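Local coordinates for protein prolyl endopeptidase (Myxococcus xanthus, PDB 2BKL) that probably hydrolyses peptide bonds on the carboxyl side of proline, and more slowly alanine, in oligopeptides as a serine protease, at residues D225-F229 and R572-P576; V271-Y275 and L287-G291; L559-V563 and H591-H597. All blocks are in the same frame, centred on the assembly; numbering follows the deposited sequence.

Interaction 1. Residues D225-F229 and R572-P576. With ZAH (N-[(benzyloxy)carbonyl]-L-alanyl-L-proline), chain C.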
loop_
_atom_site.group_PDB
_atom_site.type_symbol
_atom_site.label_atom_id
_atom_site.label_comp_id
_atom_site.label_asym_id
_atom_site.label_seq_id
_atom_site.Cartn_x
_atom_site.Cartn_y
_atom_site.Cartn_z
ATOM N N ASP A 225 13.783 15.912 -10.187
ATOM C CA ASP A 225 12.364 16.189 -10.267
ATOM C C ASP A 225 11.654 15.410 -9.164
ATOM O O ASP A 225 11.569 14.187 -9.227
ATOM C CB ASP A 225 11.866 15.741 -11.643
ATOM C CG ASP A 225 10.437 16.096 -11.894
ATOM O OD1 ASP A 225 9.730 16.456 -10.928
ATOM O OD2 ASP A 225 9.955 16.061 -13.069
ATOM N N PRO A 226 11.175 16.105 -8.146
ATOM C CA PRO A 226 10.594 15.418 -6.981
ATOM C C PRO A 226 9.193 14.867 -7.277
ATOM O O PRO A 226 8.574 14.302 -6.373
ATOM C CB PRO A 226 10.564 16.514 -5.915
ATOM C CG PRO A 226 10.366 17.761 -6.721
ATOM C CD PRO A 226 11.158 17.576 -7.989
ATOM N N THR A 227 8.688 15.055 -8.500
ATOM C CA THR A 227 7.448 14.419 -8.890
ATOM C C THR A 227 7.665 13.076 -9.557
ATOM O O THR A 227 6.716 12.515 -10.107
ATOM C CB THR A 227 6.570 15.305 -9.804
ATOM O OG1 THR A 227 7.190 15.462 -11.099
ATOM C CG2 THR A 227 6.381 16.697 -9.210
ATOM N N THR A 228 8.887 12.564 -9.519
ATOM C CA THR A 228 9.235 11.267 -10.089
ATOM C C THR A 228 9.805 10.322 -9.063
ATOM O O THR A 228 10.221 10.722 -7.989
ATOM C CB THR A 228 10.266 11.411 -11.199
ATOM O OG1 THR A 228 11.508 11.889 -10.640
ATOM C CG2 THR A 228 9.814 12.428 -12.240
ATOM N N PHE A 229 9.855 9.045 -9.445
ATOM C CA PHE A 229 10.698 8.049 -8.803
ATOM C C PHE A 229 11.735 7.539 -9.802
ATOM O O PHE A 229 11.466 7.421 -10.989
ATOM C CB PHE A 229 9.907 6.850 -8.290
ATOM C CG PHE A 229 8.850 7.188 -7.268
ATOM C CD1 PHE A 229 7.556 7.548 -7.660
ATOM C CD2 PHE A 229 9.144 7.135 -5.918
ATOM C CE1 PHE A 229 6.583 7.851 -6.691
ATOM C CE2 PHE A 229 8.174 7.444 -4.957
ATOM C CZ PHE A 229 6.905 7.782 -5.342
ATOM N N ARG A 572 5.303 15.825 -3.030
ATOM C CA ARG A 572 5.504 16.130 -4.441
ATOM C C ARG A 572 5.430 14.884 -5.315
ATOM O O ARG A 572 5.071 14.968 -6.490
ATOM C CB ARG A 572 6.800 16.912 -4.659
ATOM C CG ARG A 572 6.731 18.291 -4.040
ATOM C CD ARG A 572 7.878 19.180 -4.429
ATOM N NE ARG A 572 7.681 20.525 -3.888
ATOM C CZ ARG A 572 6.876 21.449 -4.422
ATOM N NH1 ARG A 572 6.181 21.220 -5.513
ATOM N NH2 ARG A 572 6.737 22.603 -3.797
ATOM N N THR A 573 5.694 13.720 -4.744
ATOM C CA THR A 573 5.611 12.499 -5.526
ATOM C C THR A 573 4.192 12.144 -5.927
ATOM O O THR A 573 4.021 11.294 -6.802
ATOM C CB THR A 573 6.253 11.274 -4.810
ATOM O OG1 THR A 573 5.508 10.892 -3.653
ATOM C CG2 THR A 573 7.710 11.549 -4.372
ATOM N N TRP A 574 3.197 12.759 -5.271
ATOM C CA TRP A 574 1.787 12.510 -5.621
ATOM C C TRP A 574 1.199 13.582 -6.514
ATOM O O TRP A 574 0.039 13.468 -6.904
ATOM C CB TRP A 574 0.927 12.307 -4.370
ATOM C CG TRP A 574 1.591 11.331 -3.458
ATOM C CD1 TRP A 574 2.134 10.144 -3.803
ATOM C CD2 TRP A 574 1.791 11.483 -2.059
ATOM N NE1 TRP A 574 2.710 9.542 -2.708
ATOM C CE2 TRP A 574 2.508 10.352 -1.624
ATOM C CE3 TRP A 574 1.449 12.474 -1.126
ATOM C CZ2 TRP A 574 2.924 10.193 -0.308
ATOM C CZ3 TRP A 574 1.887 12.306 0.209
ATOM C CH2 TRP A 574 2.602 11.167 0.581
ATOM N N ILE A 575 1.980 14.581 -6.910
ATOM C CA ILE A 575 1.471 15.575 -7.833
ATOM C C ILE A 575 0.939 14.985 -9.159
ATOM O O ILE A 575 -0.078 15.440 -9.659
ATOM C CB ILE A 575 2.523 16.686 -8.047
ATOM C CG1 ILE A 575 2.594 17.569 -6.774
ATOM C CG2 ILE A 575 2.226 17.546 -9.294
ATOM C CD1 ILE A 575 3.742 18.595 -6.752
ATOM N N PRO A 576 1.573 13.947 -9.713
ATOM C CA PRO A 576 1.009 13.339 -10.925
ATOM C C PRO A 576 -0.377 12.732 -10.764
ATOM O O PRO A 576 -1.072 12.497 -11.775
ATOM C CB PRO A 576 2.040 12.264 -11.291
ATOM C CG PRO A 576 3.334 12.804 -10.721
ATOM C CD PRO A 576 2.892 13.372 -9.375
HETATM C C1 ZAH C . -1.174 6.788 1.097
HETATM O O2 ZAH C . -2.276 6.619 0.234
HETATM C C3 ZAH C . -0.046 7.645 0.477
HETATM C C4 ZAH C . -0.511 9.075 0.186
HETATM C C5 ZAH C . -1.015 9.082 -1.252
HETATM C C6 ZAH C . -0.328 7.945 -1.962
HETATM N N7 ZAH C . 0.351 7.232 -0.888
HETATM C C8 ZAH C . 1.181 6.216 -1.113
HETATM O O9 ZAH C . 1.800 5.684 -0.074
HETATM C C10 ZAH C . 1.657 5.853 -2.537
HETATM C C11 ZAH C . 0.559 4.929 -3.064
HETATM N N14 ZAH C . 2.904 5.130 -2.524
HETATM C C15 ZAH C . 4.043 5.738 -2.287
HETATM O O16 ZAH C . 4.110 7.036 -2.142
HETATM O O17 ZAH C . 5.234 4.941 -2.230
HETATM C C18 ZAH C . 6.415 5.668 -1.805
HETATM C C19 ZAH C . 7.580 4.728 -1.479
HETATM C C20 ZAH C . 8.157 3.971 -2.507
HETATM C C21 ZAH C . 9.210 3.103 -2.222
HETATM C C22 ZAH C . 9.699 3.011 -0.916
HETATM C C23 ZAH C . 9.144 3.782 0.109
HETATM C C24 ZAH C . 8.080 4.639 -0.175
HETATM O O HOH W 1 5.670 10.255 -8.845
#

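Interaction 2. Residues V271-Y275 and L287-G291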
loop_
_atom_site.group_PDB
_atom_site.type_symbol
_atom_site.label_atom_id
_atom_site.label_comp_id
_atom_site.label_asym_id
_atom_site.label_seq_id
_atom_site.Cartn_x
_atom_site.Cartn_y
_atom_site.Cartn_z
ATOM N N VAL A 271 4.200 8.344 -22.984
ATOM C CA VAL A 271 3.309 9.482 -23.134
ATOM C C VAL A 271 1.918 8.976 -22.820
ATOM O O VAL A 271 1.243 8.372 -23.660
ATOM C CB VAL A 271 3.404 10.069 -24.558
ATOM C CG1 VAL A 271 2.510 11.310 -24.683
ATOM C CG2 VAL A 271 4.842 10.394 -24.886
ATOM N N GLY A 272 1.537 9.114 -21.560
ATOM C CA GLY A 272 0.268 8.611 -21.092
ATOM C C GLY A 272 0.194 7.084 -21.093
ATOM O O GLY A 272 -0.889 6.495 -21.155
ATOM N N ALA A 273 1.358 6.445 -21.021
ATOM C CA ALA A 273 1.453 4.979 -20.983
ATOM C C ALA A 273 2.606 4.542 -20.076
ATOM O O ALA A 273 3.604 5.260 -19.939
ATOM C CB ALA A 273 1.667 4.415 -22.390
ATOM N N LYS A 274 2.420 3.387 -19.445
ATOM C CA LYS A 274 3.407 2.740 -18.612
ATOM C C LYS A 274 3.946 1.504 -19.270
ATOM O O LYS A 274 3.257 0.861 -20.070
ATOM C CB LYS A 274 2.817 2.335 -17.261
ATOM C CG LYS A 274 2.408 3.485 -16.428
ATOM C CD LYS A 274 1.766 3.017 -15.114
ATOM C CE LYS A 274 0.362 2.518 -15.365
ATOM N NZ LYS A 274 -0.326 2.157 -14.110
ATOM N N TYR A 275 5.162 1.150 -18.875
ATOM C CA TYR A 275 5.900 0.030 -19.434
ATOM C C TYR A 275 6.732 -0.625 -18.343
ATOM O O TYR A 275 7.514 0.053 -17.678
ATOM C CB TYR A 275 6.846 0.472 -20.548
ATOM C CG TYR A 275 6.199 1.251 -21.629
ATOM C CD1 TYR A 275 5.935 2.614 -21.478
ATOM C CD2 TYR A 275 5.875 0.650 -22.845
ATOM C CE1 TYR A 275 5.326 3.346 -22.515
ATOM C CE2 TYR A 275 5.270 1.367 -23.869
ATOM C CZ TYR A 275 4.990 2.721 -23.694
ATOM O OH TYR A 275 4.389 3.447 -24.704
ATOM N N LEU A 287 5.329 -5.335 -20.578
ATOM C CA LEU A 287 3.937 -5.213 -20.179
ATOM C C LEU A 287 3.561 -3.755 -20.237
ATOM O O LEU A 287 4.219 -2.920 -19.602
ATOM C CB LEU A 287 3.749 -5.740 -18.745
ATOM C CG LEU A 287 2.390 -5.499 -18.095
ATOM C CD1 LEU A 287 1.252 -6.244 -18.796
ATOM C CD2 LEU A 287 2.476 -5.870 -16.605
ATOM N N THR A 288 2.518 -3.412 -20.981
ATOM C CA THR A 288 2.177 -2.008 -21.198
ATOM C C THR A 288 0.709 -1.755 -21.436
ATOM O O THR A 288 -0.026 -2.638 -21.917
ATOM C CB THR A 288 3.026 -1.473 -22.385
ATOM O OG1 THR A 288 2.760 -0.087 -22.596
ATOM C CG2 THR A 288 2.649 -2.145 -23.678
ATOM N N ASP A 289 0.279 -0.538 -21.098
ATOM C CA ASP A 289 -1.049 -0.056 -21.448
ATOM C C ASP A 289 -1.064 0.815 -22.718
ATOM O O ASP A 289 -2.094 1.371 -23.082
ATOM C CB ASP A 289 -1.772 0.626 -20.259
ATOM C CG ASP A 289 -1.045 1.778 -19.707
ATOM O OD1 ASP A 289 -0.130 2.290 -20.392
ATOM O OD2 ASP A 289 -1.358 2.274 -18.584
ATOM N N GLU A 290 0.066 0.898 -23.408
ATOM C CA GLU A 290 0.100 1.619 -24.675
ATOM C C GLU A 290 -0.864 0.992 -25.672
ATOM O O GLU A 290 -0.725 -0.187 -26.008
ATOM C CB GLU A 290 1.513 1.653 -25.237
ATOM C CG GLU A 290 1.680 2.666 -26.375
ATOM C CD GLU A 290 2.777 2.285 -27.341
ATOM O OE1 GLU A 290 3.978 2.373 -26.966
ATOM O OE2 GLU A 290 2.441 1.936 -28.499
ATOM N N GLY A 291 -1.852 1.780 -26.102
ATOM C CA GLY A 291 -2.900 1.307 -26.989
ATOM C C GLY A 291 -3.694 0.128 -26.451
ATOM O O GLY A 291 -4.254 -0.632 -27.224
HETATM O O HOH W 2 -1.829 4.221 -22.375
#

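Interaction 3. Residues L559-V563 and H591-H597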
loop_
_atom_site.group_PDB
_atom_site.type_symbol
_atom_site.label_atom_id
_atom_site.label_comp_id
_atom_site.label_asym_id
_atom_site.label_seq_id
_atom_site.Cartn_x
_atom_site.Cartn_y
_atom_site.Cartn_z
ATOM N N LEU A 559 -4.288 12.447 4.218
ATOM C CA LEU A 559 -4.145 13.730 3.531
ATOM C C LEU A 559 -5.465 14.464 3.613
ATOM O O LEU A 559 -6.498 13.904 3.234
ATOM C CB LEU A 559 -3.787 13.492 2.060
ATOM C CG LEU A 559 -2.404 12.916 1.801
ATOM C CD1 LEU A 559 -2.260 12.380 0.392
ATOM C CD2 LEU A 559 -1.325 13.963 2.106
ATOM N N LEU A 560 -5.461 15.725 4.092
ATOM C CA LEU A 560 -6.702 16.485 4.276
ATOM C C LEU A 560 -6.628 17.955 3.872
ATOM O O LEU A 560 -7.658 18.514 3.525
ATOM C CB LEU A 560 -7.261 16.333 5.707
ATOM C CG LEU A 560 -7.589 14.916 6.137
ATOM C CD1 LEU A 560 -7.704 14.759 7.630
ATOM C CD2 LEU A 560 -8.820 14.404 5.470
ATOM N N ASP A 561 -5.456 18.606 3.968
ATOM C CA ASP A 561 -5.276 19.948 3.395
ATOM C C ASP A 561 -4.641 19.773 2.024
ATOM O O ASP A 561 -3.421 19.564 1.897
ATOM C CB ASP A 561 -4.414 20.846 4.291
ATOM C CG ASP A 561 -4.202 22.214 3.727
ATOM O OD1 ASP A 561 -4.438 22.419 2.510
ATOM O OD2 ASP A 561 -3.774 23.156 4.470
ATOM N N MET A 562 -5.479 19.773 0.995
ATOM C CA MET A 562 -5.009 19.457 -0.354
ATOM C C MET A 562 -4.476 20.684 -1.078
ATOM O O MET A 562 -3.946 20.577 -2.160
ATOM C CB MET A 562 -6.105 18.766 -1.162
ATOM C CG MET A 562 -6.512 17.454 -0.540
ATOM S SD MET A 562 -5.170 16.242 -0.427
ATOM C CE MET A 562 -4.792 15.963 -2.094
ATOM N N VAL A 563 -4.616 21.860 -0.468
ATOM C CA VAL A 563 -4.010 23.076 -0.985
ATOM C C VAL A 563 -2.529 23.130 -0.614
ATOM O O VAL A 563 -1.735 23.752 -1.317
ATOM C CB VAL A 563 -4.787 24.311 -0.472
ATOM C CG1 VAL A 563 -4.112 25.607 -0.889
ATOM C CG2 VAL A 563 -6.232 24.260 -0.969
ATOM N N HIS A 591 -9.027 22.722 -4.291
ATOM C CA HIS A 591 -9.703 23.550 -3.318
ATOM C C HIS A 591 -11.155 23.150 -3.219
ATOM O O HIS A 591 -11.716 23.207 -2.139
ATOM C CB HIS A 591 -9.540 25.032 -3.668
ATOM C CG HIS A 591 -9.963 25.970 -2.577
ATOM N ND1 HIS A 591 -10.480 27.219 -2.845
ATOM C CD2 HIS A 591 -9.904 25.865 -1.229
ATOM C CE1 HIS A 591 -10.758 27.830 -1.707
ATOM N NE2 HIS A 591 -10.395 27.045 -0.708
ATOM N N ALA A 592 -11.751 22.654 -4.313
ATOM C CA ALA A 592 -13.152 22.293 -4.301
ATOM C C ALA A 592 -13.451 21.102 -3.402
ATOM O O ALA A 592 -14.551 20.998 -2.884
ATOM C CB ALA A 592 -13.621 22.033 -5.694
ATOM N N TYR A 593 -12.490 20.198 -3.236
ATOM C CA TYR A 593 -12.707 19.036 -2.357
ATOM C C TYR A 593 -11.879 18.931 -1.071
ATOM O O TYR A 593 -12.216 18.121 -0.228
ATOM C CB TYR A 593 -12.632 17.713 -3.131
ATOM C CG TYR A 593 -11.254 17.265 -3.642
ATOM C CD1 TYR A 593 -10.313 16.719 -2.772
ATOM C CD2 TYR A 593 -10.930 17.309 -4.992
ATOM C CE1 TYR A 593 -9.099 16.247 -3.234
ATOM C CE2 TYR A 593 -9.728 16.859 -5.461
ATOM C CZ TYR A 593 -8.805 16.316 -4.588
ATOM O OH TYR A 593 -7.607 15.824 -5.066
ATOM N N SER A 594 -10.815 19.725 -0.949
ATOM C CA SER A 594 -9.849 19.721 0.182
ATOM C C SER A 594 -10.614 19.666 1.506
ATOM O O SER A 594 -11.302 20.631 1.852
ATOM C CB SER A 594 -9.016 20.982 0.110
ATOM O OG SER A 594 -8.111 21.062 1.211
ATOM N N PRO A 595 -10.656 18.535 2.189
ATOM C CA PRO A 595 -11.560 18.413 3.341
ATOM C C PRO A 595 -11.365 19.482 4.414
ATOM O O PRO A 595 -12.332 19.949 5.010
ATOM C CB PRO A 595 -11.260 16.994 3.860
ATOM C CG PRO A 595 -10.912 16.276 2.605
ATOM C CD PRO A 595 -10.070 17.231 1.810
ATOM N N TYR A 596 -10.120 19.850 4.680
ATOM C CA TYR A 596 -9.802 20.842 5.701
ATOM C C TYR A 596 -10.479 22.175 5.430
ATOM O O TYR A 596 -10.780 22.897 6.370
ATOM C CB TYR A 596 -8.299 21.022 5.776
ATOM C CG TYR A 596 -7.832 22.155 6.653
ATOM C CD1 TYR A 596 -8.059 22.156 8.015
ATOM C CD2 TYR A 596 -7.156 23.223 6.110
ATOM C CE1 TYR A 596 -7.617 23.186 8.823
ATOM C CE2 TYR A 596 -6.717 24.282 6.916
ATOM C CZ TYR A 596 -6.941 24.232 8.261
ATOM O OH TYR A 596 -6.420 25.281 8.989
ATOM N N HIS A 597 -10.737 22.477 4.151
ATOM C CA HIS A 597 -11.367 23.734 3.740
ATOM C C HIS A 597 -12.871 23.638 3.565
ATOM O O HIS A 597 -13.504 24.596 3.099
ATOM C CB HIS A 597 -10.715 24.246 2.452
ATOM C CG HIS A 597 -9.266 24.503 2.613
ATOM N ND1 HIS A 597 -8.301 23.573 2.272
ATOM C CD2 HIS A 597 -8.605 25.581 3.100
ATOM C CE1 HIS A 597 -7.111 24.060 2.567
ATOM N NE2 HIS A 597 -7.262 25.287 3.058
HETATM O O HOH W 3 -4.488 25.779 3.793
#

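Interaction 1. Residues D225-F229 and R572-P576
T227 and T573 bring their CA atoms to 4.3 Å where a type I beta turn, D225 to T228, meets the loop leading into helix 575-578. No direct hydrogen bond spans the two backbones. Instead T227 CA makes a CA-H...O contact with R572 O at 3.4 Å (147° at the hydrogen), and one water donates to both T227 O and T573 O. The turn is stiffened internally: D225 OD1 accepts from T227 N, an Asx turn, and from T227 OG1 on the same face of its carboxylate; with OG1 held, T227 CG2 comes 4.0 Å from I575 CB. P226 and R572 run side by side, P226 CG 3.7 Å from R572 CD, and the arginine's extended chain continues to salt bridges with D196 and E582. T573 crosses F229 at about a right angle, its CB 3.6 Å from F229 CZ, while its OG1, bonded to S570, lies over one face of the W574 indole. Across the opposite face sits the proline ring of the bound ligand, and W574 NE1 donates to the ligand's carbamate oxygen O16 (2.9 Å, 163°). A propeller loop meets the peptidase domain beside the ligand pocket, at the interdomain boundary of a prolyl oligopeptidase.

Interaction 2. Residues V271-Y275 and L287-G291
Y275 and T288 face each other as an antiparallel non-hydrogen-bonded pair, their CA atoms 4.6 Å apart, and the dense half of the contact is built around their side chains. T288 places OG1 anti to its own nitrogen (chi1 -178°), which brings the hydroxyl over one face of the Y275 ring, 3.1 Å above its plane and toward the rim. From there T288 OG1 donates to K274 O at 2.7 Å and accepts from E290 N at 3.0 Å, the latter closing an ST turn, so the hydroxyl is held by one bond in each direction. At the far edge of the ring, Y275 OH gives a short 2.5 Å bond to E290 OE1. This bond uses the anti lone pair, with the ring and carboxylate planes 68° apart; E290 OE2 is paired with R307, so both oxygens of the acid are engaged.

The pairing belongs to a four-stranded antiparallel blade of the beta-propeller. The loop 271-274 leads into its first strand, 275-280, an edge strand of the sheet, and the chain leaves strand 283-288 at D289. Beyond the blade end, D289 takes over the linkage: its OD1 is met by K274 N (2.9 Å, 160°) on the syn side, somewhat out of the carboxylate plane, whereas the return bond from D289 N to K274 O is weak. Packing thins further outward. K274 NZ stays 4.6 Å from D289 OD2, beyond a salt bridge, and donates to W249 O instead. On the solvent side, a water lies within hydrogen-bonding distance of both G272 O and D289 O, though it has more acceptors around it than protons to give, and K491 also reaches G272 O. G272, partly exposed, has a positive phi that favours glycine.

Interaction 3. Residues L559-V563 and H591-H597
Y596 and L560 make the backbone-to-backbone bond of this contact: Y596 N donates to L560 O at 3.0 Å (167°), although the donor stands above the carbonyl plane. A second bond runs the other way, M562 N to S594 OG at 2.9 Å. S594 OG is also joined to H597 ND1 at 2.7 Å, with the proton on either partner; the serine hydroxyl therefore ties the loop to the histidine ring.

D561 can be traced atom by atom. Its CB packs 4.1 Å from Y596 CD2. With chi1 at 179°, CG leaves anti to the backbone nitrogen and reaches the H597 ring, 3.6 Å from H597 CE1. OD1 then lies in the plane of that ring, at its edge, 3.1 Å from H597 CE1; the carboxylate is turned 80° against the imidazole, and the same oxygen weakly accepts from V563 N. OD2 accepts a hydrogen bond from a water that also bonds H597 NE2, and forms a salt bridge with K626. Both imidazole nitrogens thus have partners, which sets the rotation of the ring.

Van der Waals contacts complete the interface. V563 CG2 packs obliquely on the imidazole, 3.6 Å from H597 CE1. Of the apolar pairs, L560 crosses P595 at about a right angle, and M562, bent twice along its chain, sets CG 3.9 Å from Y593 CE1.

Both segments belong to the alpha/beta-hydrolase domain, one following strand 552-556 and the other running on from helix 584-593 into the 3-10 turn 595-597. Helix 622-632 borders them through F627 against L560 and P595, helix 534-545 places L537 against M562, Y593 and P595, and strand 18-21 rests V20 on H591 and H597.

Interaction 2 lies wholly in the propeller and interaction 3 in the peptidase domain, with interaction 1 joining the two across 343 residues. Along the chain interaction 2 is nested within the loop that interaction 1 closes, whereas interactions 1 and 3 alternate their segments. The centre of interaction 1 is about 19 Å from each of the others, whose own centres are about 31 Å apart. Interactions 1 and 3 touch where W574 CE3 packs 4.0 Å from L559 CD1. Both residues line the ligand pocket, and helices 575-578 and 584-593 follow one another. The pocket wall thus adjoins the buried loop packing of interaction 3 on the peptidase side and, through 225-229, the propeller.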